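Long-range contacts in ABC transporter, periplasmic substrate-binding protein (Thermotoga maritima, PDB 2HPG), which probably binds a small solute in the periplasm and hands it to a tripartite ATP-independent (TRAP) transporter: residues A[69-74]-A[229-234]; A[91-96]-A[224-229]; A[106-111]-A[133-138]; A[112-117]-A[312-317]. All blocks are in the same frame, centred on the assembly; numbering follows the deposited sequence.

Interaction 1: residues A[69-74]-A[229-234]; sequences GWNTDS and NFEIVS
With CG of Asn229 anti to its own carbonyl carbon (chi1 -72°), its amide turns to the backbone of Thr72, while Thr72 CG2, set between backbone N and carbonyl carbon, faces Ile232. These residues lie on an antiparallel pair, strand 68-73 against strand 218-234, within the mixed sheet of the periplasmic binding protein. Trp70 with Ile232 and Thr72 with Phe230 form its hydrogen-bonded pairs; Ile232 N to Trp70 O is nearly straight, 2.9 Å at 174°. On the apolar face Thr72 CG2 touches Ile232 CD1 at 3.9 Å, and Ile232 CD1 lies at the edge of the Trp70 indole, near its plane. Farther along, Ser74 CB meets Phe230 CE2 at 3.9 Å. Helix 58-64 covers Trp70 and Ile232. The other face carries Asn71 and Glu231 side by side, amide and carboxylate planes only 12° apart, packed against Phe27. Asn229 OD1 is hydrogen-bonded to Tyr23 and Gln139, and an alanine here would probably leave both without this acceptor and rob Thr72 O of one of its two donors. Those donors, Phe230 N at 2.9 Å and Asn229 ND2 at 3.0 Å, reach Thr72 O from opposite faces of its carbonyl plane.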
# COMPACT_ATOMS: atom_id res chain seq x y z
N GLY A 69 -4.26 11.12 11.97
CA GLY A 69 -4.44 9.95 11.14
C GLY A 69 -3.22 9.67 10.31
O GLY A 69 -2.34 10.54 10.17
N TRP A 70 -3.14 8.46 9.77
CA TRP A 70 -2.02 8.09 8.91
C TRP A 70 -2.46 7.21 7.75
O TRP A 70 -3.35 6.34 7.89
CB TRP A 70 -0.93 7.35 9.70
CG TRP A 70 -0.49 8.05 10.92
CD1 TRP A 70 -0.90 7.80 12.20
CD2 TRP A 70 0.44 9.13 10.99
NE1 TRP A 70 -0.29 8.67 13.07
CE2 TRP A 70 0.54 9.50 12.35
CE3 TRP A 70 1.19 9.83 10.05
CZ2 TRP A 70 1.38 10.53 12.78
CZ3 TRP A 70 2.02 10.87 10.48
CH2 TRP A 70 2.11 11.21 11.83
N ASN A 71 -1.80 7.45 6.62
CA ASN A 71 -1.80 6.56 5.48
C ASN A 71 -0.76 5.50 5.78
O ASN A 71 0.44 5.77 5.69
CB ASN A 71 -1.42 7.36 4.23
CG ASN A 71 -1.17 6.49 3.00
OD1 ASN A 71 -2.05 5.77 2.56
ND2 ASN A 71 0.02 6.62 2.40
N THR A 72 -1.18 4.30 6.16
CA THR A 72 -0.23 3.23 6.49
C THR A 72 -0.56 1.98 5.65
O THR A 72 -1.12 2.10 4.57
CB THR A 72 -0.24 2.97 8.01
OG1 THR A 72 0.78 2.02 8.35
CG2 THR A 72 -1.58 2.47 8.46
N ASP A 73 -0.20 0.78 6.12
CA ASP A 73 -0.55 -0.45 5.40
C ASP A 73 -0.69 -1.65 6.34
O ASP A 73 -0.45 -1.52 7.54
CB ASP A 73 0.48 -0.72 4.31
CG ASP A 73 1.87 -0.92 4.85
OD1 ASP A 73 2.03 -1.45 5.97
OD2 ASP A 73 2.81 -0.56 4.13
N SER A 74 -1.12 -2.79 5.80
CA SER A 74 -1.37 -3.99 6.62
C SER A 74 -0.08 -4.67 7.07
O SER A 74 -0.08 -5.49 7.97
CB SER A 74 -2.30 -4.99 5.91
OG SER A 74 -1.71 -5.54 4.75
N ASN A 229 -3.15 0.53 0.75
CA ASN A 229 -2.93 1.35 1.93
C ASN A 229 -4.15 1.34 2.82
O ASN A 229 -5.30 1.25 2.35
CB ASN A 229 -2.56 2.78 1.54
CG ASN A 229 -1.16 2.88 0.98
OD1 ASN A 229 -0.97 3.15 -0.21
ND2 ASN A 229 -0.16 2.65 1.83
N PHE A 230 -3.89 1.42 4.13
CA PHE A 230 -4.93 1.52 5.14
C PHE A 230 -4.90 2.90 5.76
O PHE A 230 -3.84 3.40 6.10
CB PHE A 230 -4.69 0.47 6.22
CG PHE A 230 -5.18 -0.87 5.85
CD1 PHE A 230 -6.23 -1.45 6.54
CD2 PHE A 230 -4.63 -1.56 4.77
CE1 PHE A 230 -6.69 -2.70 6.19
CE2 PHE A 230 -5.11 -2.80 4.42
CZ PHE A 230 -6.13 -3.37 5.14
N GLU A 231 -6.06 3.52 5.88
CA GLU A 231 -6.16 4.90 6.33
C GLU A 231 -6.75 4.86 7.73
O GLU A 231 -7.89 4.45 7.91
CB GLU A 231 -7.04 5.70 5.36
CG GLU A 231 -6.65 5.54 3.89
CD GLU A 231 -5.20 5.92 3.62
OE1 GLU A 231 -4.76 6.88 4.25
OE2 GLU A 231 -4.52 5.25 2.78
N ILE A 232 -5.94 5.23 8.72
CA ILE A 232 -6.32 5.05 10.12
C ILE A 232 -6.43 6.38 10.87
O ILE A 232 -5.78 7.36 10.50
CB ILE A 232 -5.35 4.09 10.87
CG1 ILE A 232 -3.93 4.68 10.97
CG2 ILE A 232 -5.30 2.74 10.16
CD1 ILE A 232 -2.98 3.87 11.84
N VAL A 233 -7.31 6.39 11.87
CA VAL A 233 -7.41 7.47 12.87
C VAL A 233 -7.57 6.86 14.27
O VAL A 233 -7.78 5.66 14.41
CB VAL A 233 -8.59 8.45 12.62
CG1 VAL A 233 -8.38 9.27 11.34
CG2 VAL A 233 -9.96 7.73 12.60
N SER A 234 -7.43 7.70 15.30
CA SER A 234 -7.71 7.30 16.67
C SER A 234 -9.17 6.90 16.82
O SER A 234 -10.06 7.67 16.46
CB SER A 234 -7.43 8.45 17.65
OG SER A 234 -7.88 8.10 18.94

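Interaction 2: residues A[91-96]-A[224-229]; sequences YFIDFM and HFLLIN
Tyr91 meets His224 twice, through its backbone and through its ring. In a left-handed backbone conformation just before helix 92-95, Tyr91 gives its N-H to His224 O (2.8 Å, 156°). Its CG stands anti to the carbonyl carbon (chi1 -64°), and this swings the ring back across the strand: His224 CA lies over one face as a CH-pi contact, 3.8 Å from the centroid of the Tyr91 ring and 22° off the normal. The hydroxyl goes on to bond Thr222 O, so both ends of the tyrosine are held by strand 218-234, while helix 291-305 also packs on the side chain. Next in sequence, Phe92 offers CD2 obliquely to Ile228 CD1 at 4.3 Å and also rests on Ile111 of helix 101-112. Ile93 points at the strand. Its CG1 touches Leu226 CD2 at 3.8 Å, the two side chains lying askew, and its CD1 approaches Ile228 CD1 at 4.4 Å. Ile93 N donates to a water at 2.9 Å; Leu226 N also reaches that water, but weakly. A short helix thus packs against strand 218-234, an arrangement in keeping with the helix-on-sheet layering of a periplasmic binding protein lobe.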
# COMPACT_ATOMS: atom_id res chain seq x y z
N TYR A 91 1.39 -11.48 -4.14
CA TYR A 91 0.25 -12.03 -4.92
C TYR A 91 -1.09 -12.15 -4.22
O TYR A 91 -2.01 -12.70 -4.81
CB TYR A 91 0.62 -13.37 -5.60
CG TYR A 91 1.69 -13.17 -6.62
CD1 TYR A 91 3.00 -13.52 -6.35
CD2 TYR A 91 1.41 -12.55 -7.84
CE1 TYR A 91 4.00 -13.28 -7.28
CE2 TYR A 91 2.42 -12.33 -8.78
CZ TYR A 91 3.70 -12.71 -8.49
OH TYR A 91 4.71 -12.47 -9.41
N PHE A 92 -1.23 -11.60 -3.00
CA PHE A 92 -2.52 -11.60 -2.30
C PHE A 92 -3.72 -11.28 -3.21
O PHE A 92 -4.71 -12.03 -3.24
CB PHE A 92 -2.52 -10.66 -1.07
CG PHE A 92 -3.89 -10.47 -0.45
CD1 PHE A 92 -4.40 -11.42 0.43
CD2 PHE A 92 -4.68 -9.39 -0.80
CE1 PHE A 92 -5.68 -11.29 0.96
CE2 PHE A 92 -5.97 -9.25 -0.29
CZ PHE A 92 -6.47 -10.19 0.61
N ILE A 93 -3.70 -10.17 -3.94
CA ILE A 93 -4.90 -9.80 -4.70
C ILE A 93 -5.15 -10.82 -5.83
O ILE A 93 -6.30 -11.00 -6.27
CB ILE A 93 -4.86 -8.34 -5.26
CG1 ILE A 93 -6.27 -7.75 -5.34
CG2 ILE A 93 -4.21 -8.28 -6.62
CD1 ILE A 93 -6.84 -7.32 -3.99
N ASP A 94 -4.10 -11.50 -6.27
CA ASP A 94 -4.24 -12.51 -7.33
C ASP A 94 -4.83 -13.79 -6.78
O ASP A 94 -5.69 -14.40 -7.41
CB ASP A 94 -2.91 -12.82 -8.02
CG ASP A 94 -2.58 -11.80 -9.09
OD1 ASP A 94 -2.84 -12.08 -10.27
OD2 ASP A 94 -2.10 -10.71 -8.73
N PHE A 95 -4.36 -14.21 -5.62
CA PHE A 95 -4.98 -15.31 -4.89
C PHE A 95 -6.43 -15.04 -4.55
O PHE A 95 -7.22 -15.97 -4.46
CB PHE A 95 -4.20 -15.62 -3.62
CG PHE A 95 -2.79 -16.09 -3.86
CD1 PHE A 95 -2.49 -16.97 -4.88
CD2 PHE A 95 -1.77 -15.71 -3.01
CE1 PHE A 95 -1.19 -17.42 -5.07
CE2 PHE A 95 -0.48 -16.14 -3.20
CZ PHE A 95 -0.19 -17.00 -4.23
N MSE A 96 -6.81 -13.77 -4.37
CA MSE A 96 -8.22 -13.46 -4.12
C MSE A 96 -9.03 -13.42 -5.42
O MSE A 96 -10.26 -13.25 -5.37
CB MSE A 96 -8.36 -12.14 -3.35
CG MSE A 96 -7.65 -12.12 -2.00
SE MSE A 96 -8.25 -13.49 -0.72
CE MSE A 96 -10.16 -13.06 -0.70
N HIS A 224 4.12 -8.62 -8.44
CA HIS A 224 4.13 -9.45 -7.22
C HIS A 224 3.48 -8.81 -5.97
O HIS A 224 3.12 -9.54 -5.04
CB HIS A 224 5.56 -9.88 -6.90
CG HIS A 224 6.50 -8.73 -6.76
ND1 HIS A 224 7.26 -8.25 -7.81
CD2 HIS A 224 6.76 -7.92 -5.71
CE1 HIS A 224 7.95 -7.20 -7.40
NE2 HIS A 224 7.68 -6.98 -6.13
N PHE A 225 3.35 -7.47 -5.93
CA PHE A 225 2.55 -6.79 -4.90
C PHE A 225 1.55 -5.86 -5.55
O PHE A 225 1.86 -5.20 -6.55
CB PHE A 225 3.38 -5.91 -3.95
CG PHE A 225 4.39 -6.63 -3.11
CD1 PHE A 225 4.01 -7.64 -2.24
CD2 PHE A 225 5.70 -6.23 -3.11
CE1 PHE A 225 4.94 -8.26 -1.46
CE2 PHE A 225 6.63 -6.84 -2.34
CZ PHE A 225 6.27 -7.86 -1.51
N LEU A 226 0.35 -5.82 -4.99
CA LEU A 226 -0.56 -4.69 -5.15
C LEU A 226 -0.59 -3.96 -3.81
O LEU A 226 -1.09 -4.51 -2.83
CB LEU A 226 -1.97 -5.13 -5.54
CG LEU A 226 -2.93 -3.97 -5.74
CD1 LEU A 226 -2.52 -3.14 -6.95
CD2 LEU A 226 -4.36 -4.47 -5.84
N LEU A 227 -0.06 -2.75 -3.77
CA LEU A 227 0.04 -1.99 -2.51
C LEU A 227 -1.29 -1.38 -2.10
O LEU A 227 -1.81 -0.44 -2.73
CB LEU A 227 1.15 -0.93 -2.60
CG LEU A 227 1.39 -0.02 -1.39
CD1 LEU A 227 1.25 -0.75 -0.07
CD2 LEU A 227 2.79 0.61 -1.53
N ILE A 228 -1.86 -1.98 -1.06
CA ILE A 228 -3.12 -1.54 -0.50
C ILE A 228 -2.79 -0.74 0.75
O ILE A 228 -2.23 -1.27 1.71
CB ILE A 228 -3.99 -2.74 -0.10
CG1 ILE A 228 -4.26 -3.65 -1.31
CG2 ILE A 228 -5.31 -2.25 0.50
CD1 ILE A 228 -4.75 -5.06 -0.87
N ASN A 229 -3.15 0.53 0.75
CA ASN A 229 -2.93 1.35 1.93
C ASN A 229 -4.15 1.34 2.82
O ASN A 229 -5.30 1.25 2.35
CB ASN A 229 -2.56 2.78 1.54
CG ASN A 229 -1.16 2.88 0.98
OD1 ASN A 229 -0.97 3.15 -0.21
ND2 ASN A 229 -0.16 2.65 1.83
O HOH W 1 -1.31 -8.66 -4.53

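Interaction 3: residues A[106-111]-A[133-138]; sequences EVLKKI and LSFYWV
Leu108 lies at the middle of this contact, directed from helix 101-112 against Phe135, Tyr136 and Val138 of strand 130-146; the helix and strand segments run close to antiparallel, at 162°, with their axes 8.9 Å apart. Aliphatic packing comes first. Leu108 CD1 touches Val138 CG2 at 3.9 Å, the two side chains running askew, and the leucine also rests on Ile228 of the neighbouring strand 218-234.

The aromatic contacts flank this core. Phe135 slides past Leu108 in the opposite direction, its CE1 4.0 Å from Leu108 CB, and its CZ meets Ile111 CG2 at 4.1 Å, the two side chains nearly perpendicular. CG of Phe135 sits between backbone N and carbonyl carbon (chi1 60°), a setting that brings the ring round to the helix. Tyr136 lays CD1 4.0 Å from Leu108 CB and carries its OH to the methylenes of Lys109, 3.5 Å from Lys109 CG, the side chains crossing at about a right angle. Ile258 of helix 243-278 also packs on Tyr136, and an alanine in place of Tyr136 is likely to open a gap between helices 101-112 and 243-278 and uncover Leu108 CB.

Polar bonds lie within the segments or lead to other elements: Lys110 NZ bridges to Glu106 OE2, Ser134 OG accepts from Tyr136 N (3.2 Å) in an ST turn, beside a classic beta bulge in which Leu133 and Ser134 face Glu231, and Ser261 OG of helix 243-278 bonds Tyr136 O and Val138 N. None of these bonds joins helix 101-112 to the strand, so the two are held to each other by the fit of largely apolar surfaces.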
# COMPACT_ATOMS: atom_id res chain seq x y z
N GLU A 106 -13.35 -4.40 -6.49
CA GLU A 106 -14.51 -5.21 -6.11
C GLU A 106 -14.15 -6.25 -5.06
O GLU A 106 -14.91 -6.46 -4.13
CB GLU A 106 -15.18 -5.87 -7.34
CG GLU A 106 -16.46 -6.67 -6.99
CD GLU A 106 -17.41 -5.91 -6.03
OE1 GLU A 106 -17.82 -4.75 -6.34
OE2 GLU A 106 -17.76 -6.47 -4.96
N VAL A 107 -13.00 -6.89 -5.19
CA VAL A 107 -12.50 -7.80 -4.15
C VAL A 107 -12.31 -7.11 -2.79
O VAL A 107 -12.62 -7.68 -1.75
CB VAL A 107 -11.16 -8.48 -4.59
CG1 VAL A 107 -10.28 -8.82 -3.40
CG2 VAL A 107 -11.46 -9.74 -5.36
N LEU A 108 -11.78 -5.88 -2.82
CA LEU A 108 -11.58 -5.09 -1.59
C LEU A 108 -12.94 -4.83 -0.92
O LEU A 108 -13.07 -5.00 0.28
CB LEU A 108 -10.85 -3.77 -1.89
CG LEU A 108 -9.39 -3.86 -2.35
CD1 LEU A 108 -8.75 -2.48 -2.49
CD2 LEU A 108 -8.57 -4.73 -1.41
N LYS A 109 -13.94 -4.45 -1.69
CA LYS A 109 -15.31 -4.29 -1.15
C LYS A 109 -15.84 -5.57 -0.51
O LYS A 109 -16.43 -5.53 0.55
CB LYS A 109 -16.28 -3.80 -2.21
CG LYS A 109 -15.90 -2.46 -2.76
CD LYS A 109 -16.86 -1.99 -3.82
CE LYS A 109 -16.44 -0.63 -4.31
NZ LYS A 109 -17.17 -0.24 -5.54
N LYS A 110 -15.60 -6.71 -1.16
CA LYS A 110 -16.01 -7.99 -0.61
C LYS A 110 -15.23 -8.31 0.65
O LYS A 110 -15.77 -8.92 1.57
CB LYS A 110 -15.86 -9.12 -1.64
CG LYS A 110 -16.91 -9.08 -2.74
CD LYS A 110 -18.27 -9.63 -2.24
CE LYS A 110 -19.35 -9.62 -3.34
NZ LYS A 110 -19.36 -8.31 -4.09
N ILE A 111 -13.95 -7.94 0.70
CA ILE A 111 -13.19 -8.19 1.92
C ILE A 111 -13.78 -7.34 3.05
O ILE A 111 -13.90 -7.81 4.18
CB ILE A 111 -11.65 -7.94 1.75
CG1 ILE A 111 -11.02 -9.05 0.88
CG2 ILE A 111 -10.95 -7.91 3.10
CD1 ILE A 111 -9.56 -8.84 0.56
N LEU A 133 -10.47 3.87 8.58
CA LEU A 133 -11.50 4.61 7.86
C LEU A 133 -11.70 4.05 6.46
O LEU A 133 -12.79 4.16 5.87
CB LEU A 133 -11.11 6.08 7.73
CG LEU A 133 -11.11 6.96 8.97
CD1 LEU A 133 -10.55 8.31 8.56
CD2 LEU A 133 -12.51 7.12 9.53
N SER A 134 -10.62 3.50 5.90
CA SER A 134 -10.66 2.96 4.54
C SER A 134 -9.41 2.16 4.20
O SER A 134 -8.32 2.45 4.71
CB SER A 134 -10.83 4.10 3.53
OG SER A 134 -10.90 3.59 2.21
N PHE A 135 -9.59 1.16 3.33
CA PHE A 135 -8.46 0.53 2.64
C PHE A 135 -8.67 0.43 1.12
O PHE A 135 -8.08 -0.43 0.48
CB PHE A 135 -8.09 -0.83 3.26
CG PHE A 135 -9.20 -1.87 3.24
CD1 PHE A 135 -9.40 -2.69 2.12
CD2 PHE A 135 -10.01 -2.06 4.37
CE1 PHE A 135 -10.40 -3.65 2.11
CE2 PHE A 135 -11.04 -3.02 4.36
CZ PHE A 135 -11.24 -3.81 3.23
N TYR A 136 -9.46 1.33 0.54
CA TYR A 136 -9.64 1.42 -0.90
C TYR A 136 -8.65 2.39 -1.54
O TYR A 136 -9.00 3.14 -2.47
CB TYR A 136 -11.05 1.92 -1.23
CG TYR A 136 -12.19 1.03 -0.75
CD1 TYR A 136 -11.99 -0.28 -0.35
CD2 TYR A 136 -13.49 1.52 -0.76
CE1 TYR A 136 -13.05 -1.05 0.08
CE2 TYR A 136 -14.55 0.74 -0.34
CZ TYR A 136 -14.33 -0.53 0.08
OH TYR A 136 -15.42 -1.27 0.50
N TRP A 137 -7.42 2.36 -1.04
CA TRP A 137 -6.38 3.28 -1.47
C TRP A 137 -5.26 2.41 -1.98
O TRP A 137 -4.63 1.70 -1.21
CB TRP A 137 -5.92 4.17 -0.30
CG TRP A 137 -6.94 5.22 0.01
CD1 TRP A 137 -8.14 5.04 0.63
CD2 TRP A 137 -6.85 6.61 -0.31
NE1 TRP A 137 -8.82 6.23 0.69
CE2 TRP A 137 -8.04 7.21 0.13
CE3 TRP A 137 -5.89 7.40 -0.94
CZ2 TRP A 137 -8.29 8.59 -0.03
CZ3 TRP A 137 -6.13 8.76 -1.09
CH2 TRP A 137 -7.32 9.34 -0.64
N VAL A 138 -5.07 2.42 -3.29
CA VAL A 138 -4.17 1.48 -3.94
C VAL A 138 -3.11 2.24 -4.74
O VAL A 138 -3.43 3.15 -5.51
CB VAL A 138 -5.02 0.49 -4.80
CG1 VAL A 138 -4.20 -0.20 -5.84
CG2 VAL A 138 -5.71 -0.53 -3.87

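Interaction 4: residues A[112-117]-A[312-317]; sequences KQSPTM and NQLIKE
Where helix 115-128 begins, its backbone comes up to the flank of helix 308-318, with CA of Ser114 6.1 Å from CA of Glu317. Glu317 carries the contact. CG lies anti to the carbonyl carbon (chi1 -63°) and the chain is extended beyond it, so that the carboxylate reaches the first helical turn opposite. There OE1 accepts from Thr116 N through its syn lone pair, 2.9 Å and nearly straight at 168°. The Thr116 hydroxyl donates to the other oxygen; OG1 to OE2 of Glu317 is modelled at 2.4 Å, too short for its exact length to be trusted. Gln313, one turn earlier on the same helix, gives NE2 to the anti lone pair of Glu317 OE2 at 2.6 Å, which fixes the rotation of the carboxylate. OE1 also lies 3.2 Å from CD of Pro115, whose nitrogen has no hydrogen to offer. Deeper in, Leu314 CD2 packs 3.8 Å from Ser114 OG and reaches Ile111 of helix 101-112. The N-H groups at the start of a helix would be expected to favour a negative carboxylate here. Ser114, modelled in two conformers, has its OG hydrogen-bonded to Ile111 O in the one given; the same OG accepts from Met117 N, and this is the capping bond of a serine N-cap at the start of helix 115-128.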
# COMPACT_ATOMS: atom_id res chain seq x y z
N LYS A 112 -14.18 -6.11 2.74
CA LYS A 112 -14.65 -5.20 3.78
C LYS A 112 -15.91 -5.72 4.46
O LYS A 112 -16.01 -5.71 5.67
CB LYS A 112 -14.92 -3.81 3.22
CG LYS A 112 -15.27 -2.80 4.31
CD LYS A 112 -15.53 -1.45 3.69
CE LYS A 112 -16.53 -0.60 4.48
NZ LYS A 112 -17.11 0.44 3.57
N GLN A 113 -16.87 -6.18 3.66
CA GLN A 113 -18.10 -6.72 4.23
C GLN A 113 -17.97 -8.15 4.76
O GLN A 113 -18.93 -8.69 5.30
CB GLN A 113 -19.26 -6.55 3.25
CG GLN A 113 -19.12 -7.28 1.95
CD GLN A 113 -20.02 -6.71 0.86
OE1 GLN A 113 -19.95 -5.51 0.54
NE2 GLN A 113 -20.86 -7.56 0.29
N SER A 114 -16.80 -8.76 4.66
CA SER A 114 -16.54 -10.10 5.19
C SER A 114 -16.60 -10.10 6.71
O SER A 114 -16.00 -9.23 7.33
CB SER A 114 -15.14 -10.60 4.75
OG SER A 114 -14.05 -10.01 5.48
N PRO A 115 -17.30 -11.07 7.33
CA PRO A 115 -17.23 -11.23 8.78
C PRO A 115 -15.81 -11.23 9.34
O PRO A 115 -15.56 -10.62 10.39
CB PRO A 115 -17.87 -12.61 9.00
CG PRO A 115 -18.82 -12.77 7.88
CD PRO A 115 -18.23 -12.04 6.71
N THR A 116 -14.88 -11.93 8.68
CA THR A 116 -13.50 -12.01 9.15
C THR A 116 -12.80 -10.64 9.17
O THR A 116 -12.13 -10.31 10.15
CB THR A 116 -12.67 -12.98 8.31
OG1 THR A 116 -13.23 -14.29 8.41
CG2 THR A 116 -11.22 -13.02 8.80
N MSE A 117 -12.95 -9.84 8.11
CA MSE A 117 -12.35 -8.50 8.11
C MSE A 117 -13.01 -7.67 9.21
O MSE A 117 -12.33 -7.00 9.98
CB MSE A 117 -12.51 -7.80 6.76
CG MSE A 117 -12.00 -6.34 6.72
SE MSE A 117 -10.14 -6.07 7.30
CE MSE A 117 -9.29 -7.41 6.22
N ASN A 312 -6.97 -18.17 3.30
CA ASN A 312 -8.03 -19.15 3.05
C ASN A 312 -9.37 -18.71 3.63
O ASN A 312 -10.43 -18.80 2.98
CB ASN A 312 -7.61 -20.50 3.62
CG ASN A 312 -6.52 -21.16 2.80
OD1 ASN A 312 -6.57 -21.13 1.57
ND2 ASN A 312 -5.52 -21.73 3.47
N GLN A 313 -9.30 -18.18 4.85
CA GLN A 313 -10.49 -17.65 5.49
C GLN A 313 -11.10 -16.53 4.68
O GLN A 313 -12.30 -16.50 4.51
CB GLN A 313 -10.19 -17.18 6.91
CG GLN A 313 -11.46 -16.90 7.71
CD GLN A 313 -12.38 -18.13 7.84
OE1 GLN A 313 -11.94 -19.21 8.26
NE2 GLN A 313 -13.65 -17.97 7.47
N LEU A 314 -10.27 -15.64 4.15
CA LEU A 314 -10.78 -14.57 3.27
C LEU A 314 -11.33 -15.10 1.93
O LEU A 314 -12.35 -14.59 1.42
CB LEU A 314 -9.71 -13.49 3.03
CG LEU A 314 -9.48 -12.46 4.14
CD1 LEU A 314 -8.32 -11.51 3.81
CD2 LEU A 314 -10.77 -11.66 4.42
N ILE A 315 -10.66 -16.11 1.37
CA ILE A 315 -11.08 -16.72 0.09
C ILE A 315 -12.52 -17.28 0.20
O ILE A 315 -13.40 -16.98 -0.64
CB ILE A 315 -10.10 -17.84 -0.35
CG1 ILE A 315 -8.78 -17.24 -0.87
CG2 ILE A 315 -10.72 -18.69 -1.44
CD1 ILE A 315 -7.60 -18.19 -0.86
N LYS A 316 -12.75 -18.05 1.26
CA LYS A 316 -14.08 -18.59 1.60
C LYS A 316 -15.24 -17.59 1.57
O LYS A 316 -16.26 -17.82 0.90
CB LYS A 316 -14.02 -19.22 2.98
CG LYS A 316 -15.35 -19.74 3.51
CD LYS A 316 -15.15 -20.44 4.85
CE LYS A 316 -16.48 -20.84 5.46
NZ LYS A 316 -16.26 -21.59 6.73
N GLU A 317 -15.09 -16.49 2.30
CA GLU A 317 -16.19 -15.54 2.48
C GLU A 317 -16.43 -14.66 1.25
O GLU A 317 -17.55 -14.19 1.00
CB GLU A 317 -15.95 -14.71 3.75
CG GLU A 317 -15.93 -15.58 5.02
CD GLU A 317 -15.33 -14.90 6.23
OE1 GLU A 317 -15.51 -13.68 6.40
OE2 GLU A 317 -14.69 -15.61 7.03

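Interactions 1, 2 and 3 are buried and gather on the central sheet; interaction 4, about 19 Å from the centre of the chain to its own centre, is only partly buried. Interactions 1 and 2 share Asn229 and use successive lengths of strand 218-234, whereas interaction 3 works on strand 130-146, which also pairs with it and whose Trp137 O probably accepts a hydrogen bond from Asn229 N. Their chemistry follows their place: backbone bonding between strands in interaction 1, one backbone bond and a water beside apolar packing in interaction 2, mainly apolar packing in interaction 3, and a carboxylate gripping a helix start in interaction 4. Ile111 joins the outer layers, touching Phe92 of interaction 2 and Leu314 of interaction 4.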